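Local coordinates for taurine dioxygenase (Burkholderia ambifaria, PDB 5VN6), which probably oxidises taurine as a metal-dependent dioxygenase of the TauD/TfdA family, here with magnesium in the metal site, at residues Gln152-Phe166 and Asn204-Arg218. Sequence-based numbering, arbitrary orientation.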
ATOM      1  N   GLN A 152      -7.480  20.280  15.643  1.00 39.84           N
ATOM      2  CA  GLN A 152      -6.100  20.738  15.704  1.00 38.52           C
ATOM      3  C   GLN A 152      -5.593  21.253  14.356  1.00 40.77           C
ATOM      4  O   GLN A 152      -4.797  22.198  14.322  1.00 46.11           O
ATOM      5  CB  GLN A 152      -5.218  19.582  16.200  1.00 42.77           C
ATOM      6  CG  GLN A 152      -3.706  19.834  16.168  1.00 52.67           C
ATOM      7  CD  GLN A 152      -3.121  20.371  17.467  1.00 57.28           C
ATOM      8  OE1 GLN A 152      -3.735  21.182  18.155  1.00 61.95           O
ATOM      9  NE2 GLN A 152      -1.920  19.901  17.810  1.00 52.91           N
ATOM     10  N   ILE A 153      -6.021  20.655  13.236  1.00 37.75           N
ATOM     11  CA  ILE A 153      -5.442  20.997  11.931  1.00 34.05           C
ATOM     12  C   ILE A 153      -6.299  21.972  11.136  1.00 38.11           C
ATOM     13  O   ILE A 153      -5.878  22.403  10.054  1.00 38.30           O
ATOM     14  CB  ILE A 153      -5.157  19.736  11.086  1.00 32.89           C
ATOM     15  CG1 ILE A 153      -6.463  19.106  10.589  1.00 35.10           C
ATOM     16  CG2 ILE A 153      -4.319  18.719  11.901  1.00 30.80           C
ATOM     17  CD1 ILE A 153      -6.263  17.924   9.634  1.00 32.51           C
ATOM     18  N   ALA A 154      -7.472  22.360  11.652  1.00 38.37           N
ATOM     19  CA  ALA A 154      -8.447  23.092  10.844  1.00 40.85           C
ATOM     20  C   ALA A 154      -7.852  24.330  10.173  1.00 45.47           C
ATOM     21  O   ALA A 154      -8.063  24.549   8.976  1.00 43.02           O
ATOM     22  CB  ALA A 154      -9.649  23.475  11.706  1.00 45.82           C
ATOM     23  N   ASP A 155      -7.075  25.134  10.903  1.00 41.16           N
ATOM     24  CA  ASP A 155      -6.521  26.360  10.332  1.00 47.65           C
ATOM     25  C   ASP A 155      -5.038  26.247   9.967  1.00 44.08           C
ATOM     26  O   ASP A 155      -4.422  27.254   9.603  1.00 43.30           O
ATOM     27  CB  ASP A 155      -6.757  27.554  11.280  1.00 54.01           C
ATOM     28  CG  ASP A 155      -6.078  27.395  12.638  1.00 61.32           C
ATOM     29  OD1 ASP A 155      -5.115  26.608  12.764  1.00 63.66           O
ATOM     30  OD2 ASP A 155      -6.531  28.048  13.602  1.00 64.89           O
ATOM     31  N   LEU A 156      -4.456  25.054  10.034  1.00 40.19           N
ATOM     32  CA  LEU A 156      -3.041  24.913   9.744  1.00 32.36           C
ATOM     33  C   LEU A 156      -2.758  25.135   8.263  1.00 34.02           C
ATOM     34  O   LEU A 156      -3.552  24.781   7.394  1.00 34.94           O
ATOM     35  CB  LEU A 156      -2.542  23.520  10.163  1.00 29.99           C
ATOM     36  CG  LEU A 156      -2.371  23.284  11.664  1.00 34.75           C
ATOM     37  CD1 LEU A 156      -1.878  21.838  11.965  1.00 31.03           C
ATOM     38  CD2 LEU A 156      -1.418  24.346  12.251  1.00 38.35           C
ATOM     39  N   ARG A 157      -1.593  25.712   7.988  1.00 33.06           N
ATOM     40  CA  ARG A 157      -1.061  25.858   6.643  1.00 29.13           C
ATOM     41  C   ARG A 157       0.357  25.309   6.661  1.00 36.27           C
ATOM     42  O   ARG A 157       1.002  25.255   7.710  1.00 37.88           O
ATOM     43  CB  ARG A 157      -1.076  27.321   6.172  1.00 30.93           C
ATOM     44  CG  ARG A 157      -2.437  27.984   6.350  1.00 42.20           C
ATOM     45  CD  ARG A 157      -2.486  29.479   5.943  1.00 44.12           C
ATOM     46  NE  ARG A 157      -2.116  29.696   4.551  1.00 45.71           N
ATOM     47  CZ  ARG A 157      -2.903  29.386   3.522  1.00 52.12           C
ATOM     48  NH1 ARG A 157      -4.093  28.833   3.739  1.00 46.93           N
ATOM     49  NH2 ARG A 157      -2.499  29.610   2.277  1.00 53.74           N
ATOM     50  N   ALA A 158       0.847  24.895   5.496  1.00 34.67           N
ATOM     51  CA  ALA A 158       2.135  24.209   5.444  1.00 33.24           C
ATOM     52  C   ALA A 158       2.791  24.489   4.103  1.00 32.67           C
ATOM     53  O   ALA A 158       2.117  24.849   3.135  1.00 37.21           O
ATOM     54  CB  ALA A 158       1.961  22.701   5.657  1.00 28.27           C
ATOM     55  N   ARG A 159       4.116  24.322   4.043  1.00 35.32           N
ATOM     56  CA  ARG A 159       4.873  24.628   2.832  1.00 32.27           C
ATOM     57  C   ARG A 159       5.323  23.356   2.115  1.00 34.61           C
ATOM     58  O   ARG A 159       5.674  22.358   2.761  1.00 34.89           O
ATOM     59  CB  ARG A 159       6.062  25.544   3.139  1.00 40.55           C
ATOM     60  CG  ARG A 159       5.622  27.029   3.139  1.00 43.95           C
ATOM     61  CD  ARG A 159       6.741  28.051   3.308  1.00 42.58           C
ATOM     62  NE  ARG A 159       6.181  29.349   3.686  1.00 45.65           N
ATOM     63  CZ  ARG A 159       5.633  30.223   2.839  1.00 47.37           C
ATOM     64  NH1 ARG A 159       5.577  29.970   1.543  1.00 50.88           N
ATOM     65  NH2 ARG A 159       5.136  31.362   3.291  1.00 41.26           N
ATOM     66  N   HIS A 160       5.269  23.402   0.776  1.00 37.77           N
ATOM     67  CA  HIS A 160       5.602  22.298  -0.126  1.00 34.94           C
ATOM     68  C   HIS A 160       6.764  22.733  -1.002  1.00 40.62           C
ATOM     69  O   HIS A 160       6.669  23.755  -1.689  1.00 44.75           O
ATOM     70  CB  HIS A 160       4.415  21.931  -1.009  1.00 35.27           C
ATOM     71  CG  HIS A 160       3.167  21.624  -0.252  1.00 33.04           C
ATOM     72  ND1 HIS A 160       2.443  20.473  -0.462  1.00 30.68           N
ATOM     73  CD2 HIS A 160       2.513  22.310   0.717  1.00 32.85           C
ATOM     74  CE1 HIS A 160       1.390  20.466   0.333  1.00 32.96           C
ATOM     75  NE2 HIS A 160       1.415  21.561   1.072  1.00 30.28           N
ATOM     76  N   SER A 161       7.846  21.963  -0.995  1.00 36.62           N
ATOM     77  CA  SER A 161       9.123  22.465  -1.477  1.00 42.88           C
ATOM     78  C   SER A 161       9.651  21.615  -2.620  1.00 41.76           C
ATOM     79  O   SER A 161       9.799  20.401  -2.476  1.00 40.93           O
ATOM     80  CB  SER A 161      10.155  22.506  -0.338  1.00 40.40           C
ATOM     81  OG  SER A 161      11.452  22.709  -0.853  1.00 43.98           O
ATOM     82  N   ILE A 162       9.981  22.258  -3.741  1.00 42.15           N
ATOM     83  CA  ILE A 162      10.725  21.511  -4.743  1.00 43.76           C
ATOM     84  C   ILE A 162      12.203  21.518  -4.379  1.00 44.21           C
ATOM     85  O   ILE A 162      12.940  20.583  -4.734  1.00 40.06           O
ATOM     86  CB  ILE A 162      10.482  22.060  -6.161  1.00 48.09           C
ATOM     87  CG1 ILE A 162      11.011  21.066  -7.196  1.00 50.57           C
ATOM     88  CG2 ILE A 162      11.197  23.399  -6.359  1.00 48.10           C
ATOM     89  CD1 ILE A 162      10.607  21.378  -8.613  1.00 51.81           C
ATOM     90  N   GLU A 163      12.648  22.549  -3.649  1.00 44.86           N
ATOM     91  CA  GLU A 163      14.033  22.618  -3.196  1.00 44.83           C
ATOM     92  C   GLU A 163      14.450  21.356  -2.452  1.00 43.83           C
ATOM     93  O   GLU A 163      15.527  20.803  -2.701  1.00 46.84           O
ATOM     94  CB  GLU A 163      14.244  23.835  -2.289  1.00 38.76           C
ATOM     95  CG  GLU A 163      15.617  23.796  -1.656  1.00 41.33           C
ATOM     96  CD  GLU A 163      15.884  24.895  -0.655  1.00 46.55           C
ATOM     97  OE1 GLU A 163      14.974  25.286   0.097  1.00 46.47           O
ATOM     98  OE2 GLU A 163      17.031  25.372  -0.631  1.00 49.33           O
ATOM     99  N   ALA A 164      13.618  20.908  -1.503  1.00 38.68           N
ATOM    100  CA  ALA A 164      13.965  19.805  -0.615  1.00 41.89           C
ATOM    101  C   ALA A 164      13.661  18.433  -1.206  1.00 43.21           C
ATOM    102  O   ALA A 164      14.025  17.416  -0.598  1.00 40.99           O
ATOM    103  CB  ALA A 164      13.246  19.965   0.734  1.00 31.16           C
ATOM    104  N   SER A 165      12.999  18.369  -2.356  1.00 37.74           N
ATOM    105  CA  SER A 165      12.777  17.077  -2.992  1.00 41.04           C
ATOM    106  C   SER A 165      13.661  16.971  -4.234  1.00 45.18           C
ATOM    107  O   SER A 165      14.747  16.385  -4.170  1.00 53.40           O
ATOM    108  CB  SER A 165      11.291  16.879  -3.327  1.00 38.32           C
ATOM    109  OG  SER A 165      10.748  18.023  -3.981  1.00 48.82           O
ATOM    110  N   PHE A 166      13.221  17.544  -5.360  1.00 43.68           N
ATOM    111  CA  PHE A 166      13.979  17.433  -6.610  1.00 48.50           C
ATOM    112  C   PHE A 166      15.310  18.182  -6.544  1.00 48.56           C
ATOM    113  O   PHE A 166      16.311  17.740  -7.121  1.00 50.62           O
ATOM    114  CB  PHE A 166      13.140  17.939  -7.787  1.00 49.35           C
ATOM    115  CG  PHE A 166      12.046  16.997  -8.194  1.00 66.22           C
ATOM    116  CD1 PHE A 166      10.828  16.997  -7.527  1.00 69.61           C
ATOM    117  CD2 PHE A 166      12.244  16.083  -9.222  1.00 77.04           C
ATOM    118  CE1 PHE A 166       9.810  16.124  -7.892  1.00 71.34           C
ATOM    119  CE2 PHE A 166      11.230  15.200  -9.590  1.00 79.92           C
ATOM    120  CZ  PHE A 166      10.009  15.222  -8.920  1.00 74.33           C
ATOM    121  N   ASN A 204       1.675  16.070   1.902  1.00 28.31           N
ATOM    122  CA  ASN A 204       2.217  14.884   1.239  1.00 28.40           C
ATOM    123  C   ASN A 204       3.743  14.920   1.339  1.00 30.50           C
ATOM    124  O   ASN A 204       4.313  15.718   2.092  1.00 27.18           O
ATOM    125  CB  ASN A 204       1.713  14.789  -0.215  1.00 24.39           C
ATOM    126  CG  ASN A 204       2.335  15.833  -1.142  1.00 33.73           C
ATOM    127  OD1 ASN A 204       3.441  15.645  -1.636  1.00 37.91           O
ATOM    128  ND2 ASN A 204       1.598  16.902  -1.427  1.00 30.48           N
ATOM    129  N   ALA A 205       4.405  14.060   0.548  1.00 31.90           N
ATOM    130  CA  ALA A 205       5.859  13.919   0.627  1.00 36.62           C
ATOM    131  C   ALA A 205       6.575  15.236   0.347  1.00 34.42           C
ATOM    132  O   ALA A 205       7.687  15.450   0.836  1.00 33.43           O
ATOM    133  CB  ALA A 205       6.347  12.832  -0.341  1.00 29.81           C
ATOM    134  N   PHE A 206       5.952  16.136  -0.417  1.00 26.81           N
ATOM    135  CA  PHE A 206       6.565  17.432  -0.685  1.00 35.28           C
ATOM    136  C   PHE A 206       6.493  18.388   0.495  1.00 40.61           C
ATOM    137  O   PHE A 206       7.209  19.390   0.491  1.00 38.29           O
ATOM    138  CB  PHE A 206       5.896  18.107  -1.892  1.00 37.07           C
ATOM    139  CG  PHE A 206       6.185  17.434  -3.203  1.00 38.26           C
ATOM    140  CD1 PHE A 206       5.147  16.972  -4.000  1.00 40.58           C
ATOM    141  CD2 PHE A 206       7.491  17.247  -3.630  1.00 38.00           C
ATOM    142  CE1 PHE A 206       5.403  16.349  -5.211  1.00 41.81           C
ATOM    143  CE2 PHE A 206       7.753  16.627  -4.837  1.00 46.29           C
ATOM    144  CZ  PHE A 206       6.702  16.177  -5.633  1.00 44.25           C
ATOM    145  N   THR A 207       5.647  18.118   1.492  1.00 35.87           N
ATOM    146  CA  THR A 207       5.408  19.079   2.562  1.00 33.72           C
ATOM    147  C   THR A 207       6.554  19.038   3.571  1.00 34.87           C
ATOM    148  O   THR A 207       6.912  17.965   4.079  1.00 30.55           O
ATOM    149  CB  THR A 207       4.082  18.777   3.260  1.00 31.37           C
ATOM    150  OG1 THR A 207       3.039  18.607   2.289  1.00 29.42           O
ATOM    151  CG2 THR A 207       3.723  19.889   4.210  1.00 32.13           C
ATOM    152  N   THR A 208       7.129  20.205   3.873  1.00 32.32           N
ATOM    153  CA  THR A 208       8.261  20.219   4.798  1.00 29.45           C
ATOM    154  C   THR A 208       7.838  20.483   6.241  1.00 36.52           C
ATOM    155  O   THR A 208       8.332  19.807   7.152  1.00 33.43           O
ATOM    156  CB  THR A 208       9.298  21.258   4.372  1.00 26.69           C
ATOM    157  OG1 THR A 208       8.707  22.561   4.413  1.00 30.48           O
ATOM    158  CG2 THR A 208       9.765  20.958   2.974  1.00 27.45           C
ATOM    159  N   HIS A 209       6.939  21.446   6.471  1.00 29.05           N
ATOM    160  CA  HIS A 209       6.580  21.826   7.836  1.00 33.46           C
ATOM    161  C   HIS A 209       5.349  22.725   7.832  1.00 37.24           C
ATOM    162  O   HIS A 209       5.013  23.345   6.817  1.00 34.48           O
ATOM    163  CB  HIS A 209       7.734  22.556   8.521  1.00 34.04           C
ATOM    164  CG  HIS A 209       8.045  23.883   7.901  1.00 39.29           C
ATOM    165  ND1 HIS A 209       8.561  23.997   6.627  1.00 37.32           N
ATOM    166  CD2 HIS A 209       7.903  25.147   8.367  1.00 36.86           C
ATOM    167  CE1 HIS A 209       8.734  25.278   6.337  1.00 44.39           C
ATOM    168  NE2 HIS A 209       8.344  25.996   7.377  1.00 41.65           N
ATOM    169  N   PHE A 210       4.707  22.808   9.005  1.00 32.98           N
ATOM    170  CA  PHE A 210       3.641  23.776   9.239  1.00 29.49           C
ATOM    171  C   PHE A 210       4.249  25.150   9.468  1.00 27.03           C
ATOM    172  O   PHE A 210       5.282  25.278  10.131  1.00 30.88           O
ATOM    173  CB  PHE A 210       2.803  23.413  10.473  1.00 30.24           C
ATOM    174  CG  PHE A 210       2.148  22.069  10.407  1.00 29.19           C
ATOM    175  CD1 PHE A 210       1.232  21.758   9.394  1.00 29.96           C
ATOM    176  CD2 PHE A 210       2.417  21.114  11.379  1.00 30.82           C
ATOM    177  CE1 PHE A 210       0.618  20.497   9.360  1.00 31.04           C
ATOM    178  CE2 PHE A 210       1.821  19.848  11.345  1.00 24.78           C
ATOM    179  CZ  PHE A 210       0.921  19.546  10.346  1.00 29.39           C
ATOM    180  N   THR A 211       3.578  26.184   8.953  1.00 29.86           N
ATOM    181  CA  THR A 211       4.037  27.556   9.135  1.00 38.48           C
ATOM    182  C   THR A 211       3.326  28.293  10.257  1.00 40.15           C
ATOM    183  O   THR A 211       3.848  29.306  10.734  1.00 40.22           O
ATOM    184  CB  THR A 211       3.853  28.366   7.847  1.00 41.85           C
ATOM    185  OG1 THR A 211       2.508  28.214   7.375  1.00 44.19           O
ATOM    186  CG2 THR A 211       4.842  27.934   6.760  1.00 41.62           C
ATOM    187  N   ASN A 212       2.145  27.834  10.680  1.00 32.61           N
ATOM    188  CA  ASN A 212       1.348  28.581  11.650  1.00 33.82           C
ATOM    189  C   ASN A 212       0.894  27.685  12.799  1.00 40.67           C
ATOM    190  O   ASN A 212      -0.187  27.883  13.365  1.00 38.12           O
ATOM    191  CB  ASN A 212       0.149  29.263  10.971  1.00 38.82           C
ATOM    192  CG  ASN A 212      -0.800  28.267  10.284  1.00 40.09           C
ATOM    193  OD1 ASN A 212      -0.498  27.058  10.142  1.00 38.00           O
ATOM    194  ND2 ASN A 212      -1.964  28.770   9.867  1.00 38.31           N
ATOM    195  N   PHE A 213       1.732  26.702  13.153  1.00 34.66           N
ATOM    196  CA  PHE A 213       1.445  25.769  14.236  1.00 34.88           C
ATOM    197  C   PHE A 213       1.692  26.385  15.610  1.00 37.21           C
ATOM    198  O   PHE A 213       0.929  26.138  16.551  1.00 34.06           O
ATOM    199  CB  PHE A 213       2.306  24.514  14.059  1.00 29.27           C
ATOM    200  CG  PHE A 213       2.089  23.463  15.113  1.00 32.76           C
ATOM    201  CD1 PHE A 213       1.173  22.434  14.907  1.00 26.25           C
ATOM    202  CD2 PHE A 213       2.799  23.510  16.319  1.00 35.93           C
ATOM    203  CE1 PHE A 213       0.964  21.471  15.877  1.00 35.17           C
ATOM    204  CE2 PHE A 213       2.597  22.551  17.299  1.00 35.43           C
ATOM    205  CZ  PHE A 213       1.677  21.520  17.077  1.00 37.89           C
ATOM    206  N   HIS A 214       2.770  27.158  15.753  1.00 35.37           N
ATOM    207  CA  HIS A 214       3.220  27.611  17.063  1.00 38.19           C
ATOM    208  C   HIS A 214       2.294  28.707  17.601  1.00 40.36           C
ATOM    209  O   HIS A 214       2.523  29.896  17.360  1.00 46.40           O
ATOM    210  CB  HIS A 214       4.673  28.077  16.949  1.00 43.19           C
ATOM    211  CG  HIS A 214       5.401  28.182  18.255  1.00 43.75           C
ATOM    212  ND1 HIS A 214       4.852  28.775  19.370  1.00 45.79           N
ATOM    213  CD2 HIS A 214       6.676  27.864  18.588  1.00 40.30           C
ATOM    214  CE1 HIS A 214       5.739  28.772  20.353  1.00 45.37           C
ATOM    215  NE2 HIS A 214       6.856  28.227  19.903  1.00 42.88           N
ATOM    216  N   THR A 215       1.230  28.313  18.291  1.00 45.19           N
ATOM    217  CA  THR A 215       0.236  29.189  18.893  1.00 46.13           C
ATOM    218  C   THR A 215       0.064  28.806  20.353  1.00 46.34           C
ATOM    219  O   THR A 215       0.370  27.673  20.744  1.00 43.23           O
ATOM    220  CB  THR A 215      -1.125  29.072  18.181  1.00 46.45           C
ATOM    221  OG1 THR A 215      -1.649  27.751  18.379  1.00 39.37           O
ATOM    222  CG2 THR A 215      -0.996  29.353  16.676  1.00 44.80           C
ATOM    223  N   PRO A 216      -0.436  29.721  21.191  1.00 44.40           N
ATOM    224  CA  PRO A 216      -0.648  29.371  22.607  1.00 45.44           C
ATOM    225  C   PRO A 216      -1.603  28.206  22.816  1.00 42.13           C
ATOM    226  O   PRO A 216      -1.514  27.526  23.845  1.00 41.71           O
ATOM    227  CB  PRO A 216      -1.216  30.664  23.207  1.00 51.09           C
ATOM    228  CG  PRO A 216      -0.714  31.750  22.307  1.00 50.54           C
ATOM    229  CD  PRO A 216      -0.728  31.141  20.927  1.00 48.37           C
ATOM    230  N   ALA A 217      -2.511  27.950  21.872  1.00 43.03           N
ATOM    231  CA  ALA A 217      -3.427  26.828  22.005  1.00 45.46           C
ATOM    232  C   ALA A 217      -2.704  25.501  21.850  1.00 47.03           C
ATOM    233  O   ALA A 217      -3.097  24.502  22.465  1.00 45.67           O
ATOM    234  CB  ALA A 217      -4.548  26.950  20.976  1.00 47.59           C
ATOM    235  N   ARG A 218      -1.627  25.473  21.067  1.00 46.37           N
ATOM    236  CA  ARG A 218      -0.925  24.228  20.801  1.00 41.46           C
ATOM    237  C   ARG A 218       0.390  24.081  21.552  1.00 40.93           C
ATOM    238  O   ARG A 218       0.877  22.959  21.681  1.00 40.99           O
ATOM    239  CB  ARG A 218      -0.628  24.097  19.307  1.00 41.77           C
ATOM    240  CG  ARG A 218      -1.837  24.106  18.419  1.00 43.77           C
ATOM    241  CD  ARG A 218      -1.406  23.868  16.990  1.00 45.19           C
ATOM    242  NE  ARG A 218      -2.547  23.900  16.090  1.00 48.45           N
ATOM    243  CZ  ARG A 218      -2.901  24.970  15.395  1.00 44.66           C
ATOM    244  NH1 ARG A 218      -3.955  24.910  14.594  1.00 42.63           N
ATOM    245  NH2 ARG A 218      -2.180  26.092  15.481  1.00 39.68           N
TER
HETATM  246  O   HOH W   1      -2.630  28.341  13.900  1.00 56.75           O
HETATM  247  O   HOH W   2       9.963  18.766  -0.305  1.00 41.35           O
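Arg218 reaches across to the type I turn Ile153-Leu156, where its NH1 donates both to Gln152 O (2.9 Å), just before the turn, and to Asp155 OD1 (2.8 Å), the latter a salt bridge made on the syn side of the carboxylate. Both acceptors lie near the guanidinium plane, while Leu156 CD2 rests over one face. A water accepts from Arg218 NH2 and donates to Asp155 OD1. Next along, Asn212, its CG between backbone N and carbonyl carbon (chi1 60°), is placed so that ND2 gives to Asp155 O (2.9 Å) and OD1 takes the N-H of Arg157 (2.8 Å). Just beyond strand 207-210, Thr211 N bonds Arg157 O. Phe206 O accepts from Ser161 N (3.0 Å) and from a water that also donates to Ser161 O; Ser161 O also accepts from Ser165 OG, in the carbonyl plane on a lone pair. Thr207 OG1 accepts from Asn204 N (2.9 Å) and sits over one face of the His160 ring, whose ND1 is hydrogen-bonded to Ser110 OG. The turn Asn204-Thr207 brings the Asn204 side chain to about 4 Å from that of the magnesium ligand His106. Thr208 and His209 both stand opposite Arg159, whose O takes Thr208 N and whose N gives to His209 O: a classic beta bulge where edge strand 207-210 pairs antiparallel with 157-160 in a four-stranded sheet.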